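Local atomic coordinates of cell wall surface anchor family protein (Streptococcus agalactiae, PDB entry 3PHS), a protein that serves as the minor pilin of a Gram-positive pilus, anchored in the cell wall, and mediates adhesion to lung epithelial cells through an IgG-like domain. Residues K150-E162 / K184-I196. Numbering follows the deposited sequence.
Sequences KKPLAGVVFELYE and KHLETDSSGHIRI
Thr188 lays its CB and CG2 against Val156, while its hydroxyl sits between two backbone groups of the opposite segment. With OG1 held between its own backbone N and carbonyl carbon (chi1 62°), it donates to Leu153 O at 2.7 Å and accepts from Val156 N at 3.0 Å. Threonine suits this buried place because one hydroxyl satisfies two polar backbone atoms where the chain leaves strand geometry, and its methyl meets the edge of the Phe158 ring. Gly155, in the loop between the strands, has phi 75°, which glycine adopts readily, and donates its N to Thr188 O. Regular antiparallel pairing follows: Phe158 and Leu186 exchange two backbone bonds, Phe158 N reaching Leu186 O at 2.8 Å in the carbonyl plane.

Inward, Ile194 CD1 approaches Phe158 CD1 obliquely at 3.7 Å, Leu186 CD1 packs on Leu160 CB, and the tips of Leu160 and Ile196 meet, all apolar as a core requires. On the other face, in one of two positions of the His185 ring, Val157 CG1 lies over it and Glu159 OE2 comes to its edge, both provisional. Extended Lys184 runs alongside Glu159, its CD 3.4 Å from OE2 but NZ 4.0 Å away; the nearby opposite charge, short of a salt bridge, probably eases burial of the carboxylate, whose OE1 accepts from Tyr161 OH.

Strand 186-187 thus edges one sheet and 193-200 enters the other, the type I turn Asp189-Gly192 joining the layers of a prealbumin-like beta sandwich.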
loop_
_atom_site.group_PDB
_atom_site.type_symbol
_atom_site.label_atom_id
_atom_site.label_comp_id
_atom_site.label_asym_id
_atom_site.label_seq_id
_atom_site.Cartn_x
_atom_site.Cartn_y
_atom_site.Cartn_z
ATOM N N LYS A 150 2.506 34.062 -0.620
ATOM C CA LYS A 150 1.912 32.770 -0.296
ATOM C C LYS A 150 1.562 32.727 1.189
ATOM O O LYS A 150 2.340 33.199 2.022
ATOM C CB LYS A 150 2.875 31.650 -0.684
ATOM C CG LYS A 150 3.340 31.784 -2.138
ATOM C CD LYS A 150 4.488 30.895 -2.493
ATOM C CE LYS A 150 4.931 31.197 -3.904
ATOM N NZ LYS A 150 5.696 30.078 -4.495
ATOM N N LYS A 151 0.381 32.217 1.517
ATOM C CA LYS A 151 -0.023 32.073 2.917
ATOM C C LYS A 151 -0.717 30.723 3.116
ATOM O O LYS A 151 -1.372 30.229 2.202
ATOM C CB LYS A 151 -0.960 33.212 3.332
ATOM C CG LYS A 151 -2.261 33.240 2.544
ATOM C CD LYS A 151 -3.267 34.254 3.093
ATOM C CE LYS A 151 -4.611 34.077 2.396
ATOM N NZ LYS A 151 -5.614 35.110 2.793
ATOM N N PRO A 152 -0.589 30.138 4.320
ATOM C CA PRO A 152 -1.286 28.881 4.624
ATOM C C PRO A 152 -2.790 28.958 4.362
ATOM O O PRO A 152 -3.436 29.986 4.621
ATOM C CB PRO A 152 -1.025 28.695 6.126
ATOM C CG PRO A 152 0.223 29.455 6.392
ATOM C CD PRO A 152 0.131 30.656 5.500
ATOM N N LEU A 153 -3.341 27.869 3.843
ATOM C CA LEU A 153 -4.744 27.807 3.542
ATOM C C LEU A 153 -5.398 26.734 4.380
ATOM O O LEU A 153 -5.023 25.555 4.285
ATOM C CB LEU A 153 -4.975 27.466 2.082
ATOM C CG LEU A 153 -5.257 28.544 1.064
ATOM C CD1 LEU A 153 -5.782 27.806 -0.139
ATOM C CD2 LEU A 153 -6.289 29.558 1.582
ATOM N N ALA A 154 -6.395 27.145 5.157
ATOM C CA ALA A 154 -7.148 26.232 6.012
ATOM C C ALA A 154 -8.379 25.651 5.326
ATOM O O ALA A 154 -8.941 26.240 4.381
ATOM C CB ALA A 154 -7.534 26.942 7.332
ATOM N N GLY A 155 -8.801 24.478 5.782
ATOM C CA GLY A 155 -10.036 23.887 5.299
ATOM C C GLY A 155 -10.029 23.272 3.916
ATOM O O GLY A 155 -11.095 22.979 3.377
ATOM N N VAL A 156 -8.839 23.089 3.327
ATOM C CA VAL A 156 -8.694 22.432 2.026
ATOM C C VAL A 156 -8.733 20.912 2.223
ATOM O O VAL A 156 -8.067 20.390 3.117
ATOM C CB VAL A 156 -7.374 22.843 1.315
ATOM C CG1 VAL A 156 -7.202 22.119 -0.046
ATOM C CG2 VAL A 156 -7.311 24.361 1.127
ATOM N N VAL A 157 -9.486 20.232 1.370
ATOM C CA VAL A 157 -9.803 18.806 1.541
ATOM C C VAL A 157 -8.992 17.939 0.576
ATOM O O VAL A 157 -8.968 18.171 -0.633
ATOM C CB VAL A 157 -11.332 18.557 1.390
ATOM C CG1 VAL A 157 -11.691 17.045 1.483
ATOM C CG2 VAL A 157 -12.098 19.384 2.434
ATOM N N PHE A 158 -8.322 16.937 1.143
ATOM C CA PHE A 158 -7.567 15.955 0.391
ATOM C C PHE A 158 -7.989 14.523 0.765
ATOM O O PHE A 158 -8.557 14.302 1.839
ATOM C CB PHE A 158 -6.083 16.078 0.733
ATOM C CG PHE A 158 -5.386 17.244 0.080
ATOM C CD1 PHE A 158 -5.334 18.483 0.712
ATOM C CD2 PHE A 158 -4.713 17.079 -1.118
ATOM C CE1 PHE A 158 -4.647 19.563 0.105
ATOM C CE2 PHE A 158 -4.028 18.147 -1.719
ATOM C CZ PHE A 158 -4.011 19.380 -1.098
ATOM N N GLU A 159 -7.715 13.589 -0.142
ATOM C CA GLU A 159 -7.704 12.154 0.162
ATOM C C GLU A 159 -6.304 11.634 -0.147
ATOM O O GLU A 159 -5.574 12.245 -0.923
ATOM C CB GLU A 159 -8.752 11.411 -0.658
ATOM C CG GLU A 159 -10.174 11.755 -0.222
ATOM C CD GLU A 159 -11.238 11.223 -1.154
ATOM O OE1 GLU A 159 -10.918 10.670 -2.225
ATOM O OE2 GLU A 159 -12.421 11.372 -0.790
ATOM N N LEU A 160 -5.936 10.515 0.470
ATOM C CA LEU A 160 -4.635 9.887 0.241
ATOM C C LEU A 160 -4.839 8.459 -0.266
ATOM O O LEU A 160 -5.723 7.750 0.222
ATOM C CB LEU A 160 -3.830 9.882 1.540
ATOM C CG LEU A 160 -2.406 9.323 1.450
ATOM C CD1 LEU A 160 -1.473 10.206 0.639
ATOM C CD2 LEU A 160 -1.834 9.116 2.856
ATOM N N TYR A 161 -4.052 8.062 -1.265
ATOM C CA TYR A 161 -4.134 6.738 -1.858
ATOM C C TYR A 161 -2.752 6.117 -1.885
ATOM O O TYR A 161 -1.772 6.825 -1.965
ATOM C CB TYR A 161 -4.631 6.844 -3.306
ATOM C CG TYR A 161 -6.068 7.265 -3.398
ATOM C CD1 TYR A 161 -6.438 8.611 -3.277
ATOM C CD2 TYR A 161 -7.068 6.316 -3.575
ATOM C CE1 TYR A 161 -7.788 8.990 -3.334
ATOM C CE2 TYR A 161 -8.398 6.682 -3.655
ATOM C CZ TYR A 161 -8.757 8.016 -3.539
ATOM O OH TYR A 161 -10.103 8.351 -3.609
ATOM N N GLU A 162 -2.679 4.789 -1.857
ATOM C CA GLU A 162 -1.450 4.131 -2.302
ATOM C C GLU A 162 -1.319 4.439 -3.801
ATOM O O GLU A 162 -2.337 4.611 -4.483
ATOM C CB GLU A 162 -1.536 2.613 -2.066
ATOM C CG GLU A 162 -1.631 2.236 -0.579
ATOM C CD GLU A 162 -1.797 0.740 -0.328
ATOM O OE1 GLU A 162 -1.895 -0.041 -1.294
ATOM O OE2 GLU A 162 -1.823 0.357 0.851
ATOM N N LYS A 184 -11.696 9.144 5.434
ATOM C CA LYS A 184 -10.939 9.383 4.201
ATOM C C LYS A 184 -10.687 10.888 3.956
ATOM O O LYS A 184 -9.687 11.279 3.336
ATOM C CB LYS A 184 -11.585 8.689 2.997
ATOM C CG LYS A 184 -12.938 9.235 2.578
ATOM C CD LYS A 184 -13.355 8.742 1.219
ATOM C CE LYS A 184 -14.797 9.152 0.945
ATOM N NZ LYS A 184 -15.317 8.583 -0.309
ATOM N N HIS A 185 -11.606 11.713 4.463
ATOM C CA HIS A 185 -11.471 13.146 4.257
ATOM C C HIS A 185 -10.419 13.732 5.191
ATOM O O HIS A 185 -10.407 13.531 6.408
ATOM C CB HIS A 185 -12.822 13.873 4.306
ATOM C CG HIS A 185 -13.530 13.921 2.983
ATOM N ND1 HIS A 185 -14.516 14.842 2.695
ATOM C CD2 HIS A 185 -13.385 13.166 1.866
ATOM C CE1 HIS A 185 -14.955 14.645 1.466
ATOM N NE2 HIS A 185 -14.284 13.634 0.940
ATOM N N LEU A 186 -9.463 14.410 4.562
ATOM C CA LEU A 186 -8.353 15.018 5.284
ATOM C C LEU A 186 -8.447 16.512 5.028
ATOM O O LEU A 186 -8.631 16.931 3.896
ATOM C CB LEU A 186 -7.009 14.467 4.784
ATOM C CG LEU A 186 -6.851 12.939 4.661
ATOM C CD1 LEU A 186 -5.667 12.581 3.762
ATOM C CD2 LEU A 186 -6.708 12.309 6.027
ATOM N N GLU A 187 -8.337 17.308 6.078
ATOM C CA GLU A 187 -8.559 18.747 5.944
ATOM C C GLU A 187 -7.394 19.523 6.544
ATOM O O GLU A 187 -6.953 19.230 7.652
ATOM C CB GLU A 187 -9.891 19.129 6.610
ATOM C CG GLU A 187 -10.449 20.429 6.091
ATOM C CD GLU A 187 -11.802 20.781 6.671
ATOM O OE1 GLU A 187 -12.755 19.973 6.551
ATOM O OE2 GLU A 187 -11.917 21.899 7.216
ATOM N N THR A 188 -6.881 20.502 5.804
ATOM C CA THR A 188 -5.775 21.310 6.287
ATOM C C THR A 188 -6.261 22.113 7.485
ATOM O O THR A 188 -7.396 22.603 7.493
ATOM C CB THR A 188 -5.198 22.260 5.206
ATOM O OG1 THR A 188 -6.205 23.189 4.791
ATOM C CG2 THR A 188 -4.712 21.460 3.991
ATOM N N ASP A 189 -5.416 22.193 8.498
ATOM C CA ASP A 189 -5.771 22.878 9.738
ATOM C C ASP A 189 -5.583 24.390 9.568
ATOM O O ASP A 189 -5.286 24.856 8.465
ATOM C CB ASP A 189 -4.980 22.304 10.930
ATOM C CG ASP A 189 -3.471 22.504 10.817
ATOM O OD1 ASP A 189 -3.004 23.421 10.090
ATOM O OD2 ASP A 189 -2.727 21.747 11.488
ATOM N N SER A 190 -5.764 25.152 10.648
ATOM C CA SER A 190 -5.655 26.621 10.589
ATOM C C SER A 190 -4.262 27.110 10.138
ATOM O O SER A 190 -4.116 28.238 9.654
ATOM C CB SER A 190 -6.019 27.234 11.952
ATOM O OG SER A 190 -5.045 26.875 12.923
ATOM N N SER A 191 -3.252 26.252 10.286
ATOM C CA SER A 191 -1.882 26.535 9.863
ATOM C C SER A 191 -1.544 26.013 8.452
ATOM O O SER A 191 -0.396 26.080 8.023
ATOM C CB SER A 191 -0.900 25.938 10.873
ATOM O OG SER A 191 -0.965 24.510 10.841
ATOM N N GLY A 192 -2.538 25.470 7.755
ATOM C CA GLY A 192 -2.372 24.958 6.394
ATOM C C GLY A 192 -1.853 23.530 6.303
ATOM O O GLY A 192 -1.559 23.051 5.210
ATOM N N HIS A 193 -1.770 22.837 7.442
ATOM C CA HIS A 193 -1.126 21.510 7.498
ATOM C C HIS A 193 -2.091 20.320 7.577
ATOM O O HIS A 193 -3.166 20.405 8.175
ATOM C CB HIS A 193 -0.125 21.437 8.668
ATOM C CG HIS A 193 1.135 22.215 8.442
ATOM N ND1 HIS A 193 2.307 21.629 8.020
ATOM C CD2 HIS A 193 1.403 23.535 8.574
ATOM C CE1 HIS A 193 3.246 22.553 7.896
ATOM N NE2 HIS A 193 2.725 23.718 8.237
ATOM N N ILE A 194 -1.694 19.233 6.918
ATOM C CA ILE A 194 -2.215 17.892 7.155
ATOM C C ILE A 194 -0.965 17.094 7.531
ATOM O O ILE A 194 -0.013 17.026 6.744
ATOM C CB ILE A 194 -2.889 17.297 5.890
ATOM C CG1 ILE A 194 -4.194 18.035 5.588
ATOM C CG2 ILE A 194 -3.147 15.771 6.056
ATOM C CD1 ILE A 194 -4.823 17.677 4.256
ATOM N N ARG A 195 -0.952 16.512 8.731
ATOM C CA ARG A 195 0.146 15.622 9.142
ATOM C C ARG A 195 -0.401 14.226 9.391
ATOM O O ARG A 195 -1.416 14.064 10.074
ATOM C CB ARG A 195 0.850 16.123 10.401
ATOM C CG ARG A 195 1.543 17.468 10.241
ATOM C CD ARG A 195 2.133 17.952 11.558
ATOM N NE ARG A 195 2.804 19.254 11.416
ATOM C CZ ARG A 195 2.195 20.434 11.525
ATOM N NH1 ARG A 195 0.888 20.495 11.772
ATOM N NH2 ARG A 195 2.896 21.558 11.388
ATOM N N ILE A 196 0.245 13.224 8.806
ATOM C CA ILE A 196 -0.230 11.838 8.932
ATOM C C ILE A 196 0.997 10.985 9.260
ATOM O O ILE A 196 1.924 10.948 8.487
ATOM C CB ILE A 196 -0.895 11.312 7.627
ATOM C CG1 ILE A 196 -2.066 12.213 7.160
ATOM C CG2 ILE A 196 -1.417 9.875 7.828
ATOM C CD1 ILE A 196 -2.498 11.961 5.700
HETATM O O HOH W 1 -7.825 9.539 2.331
#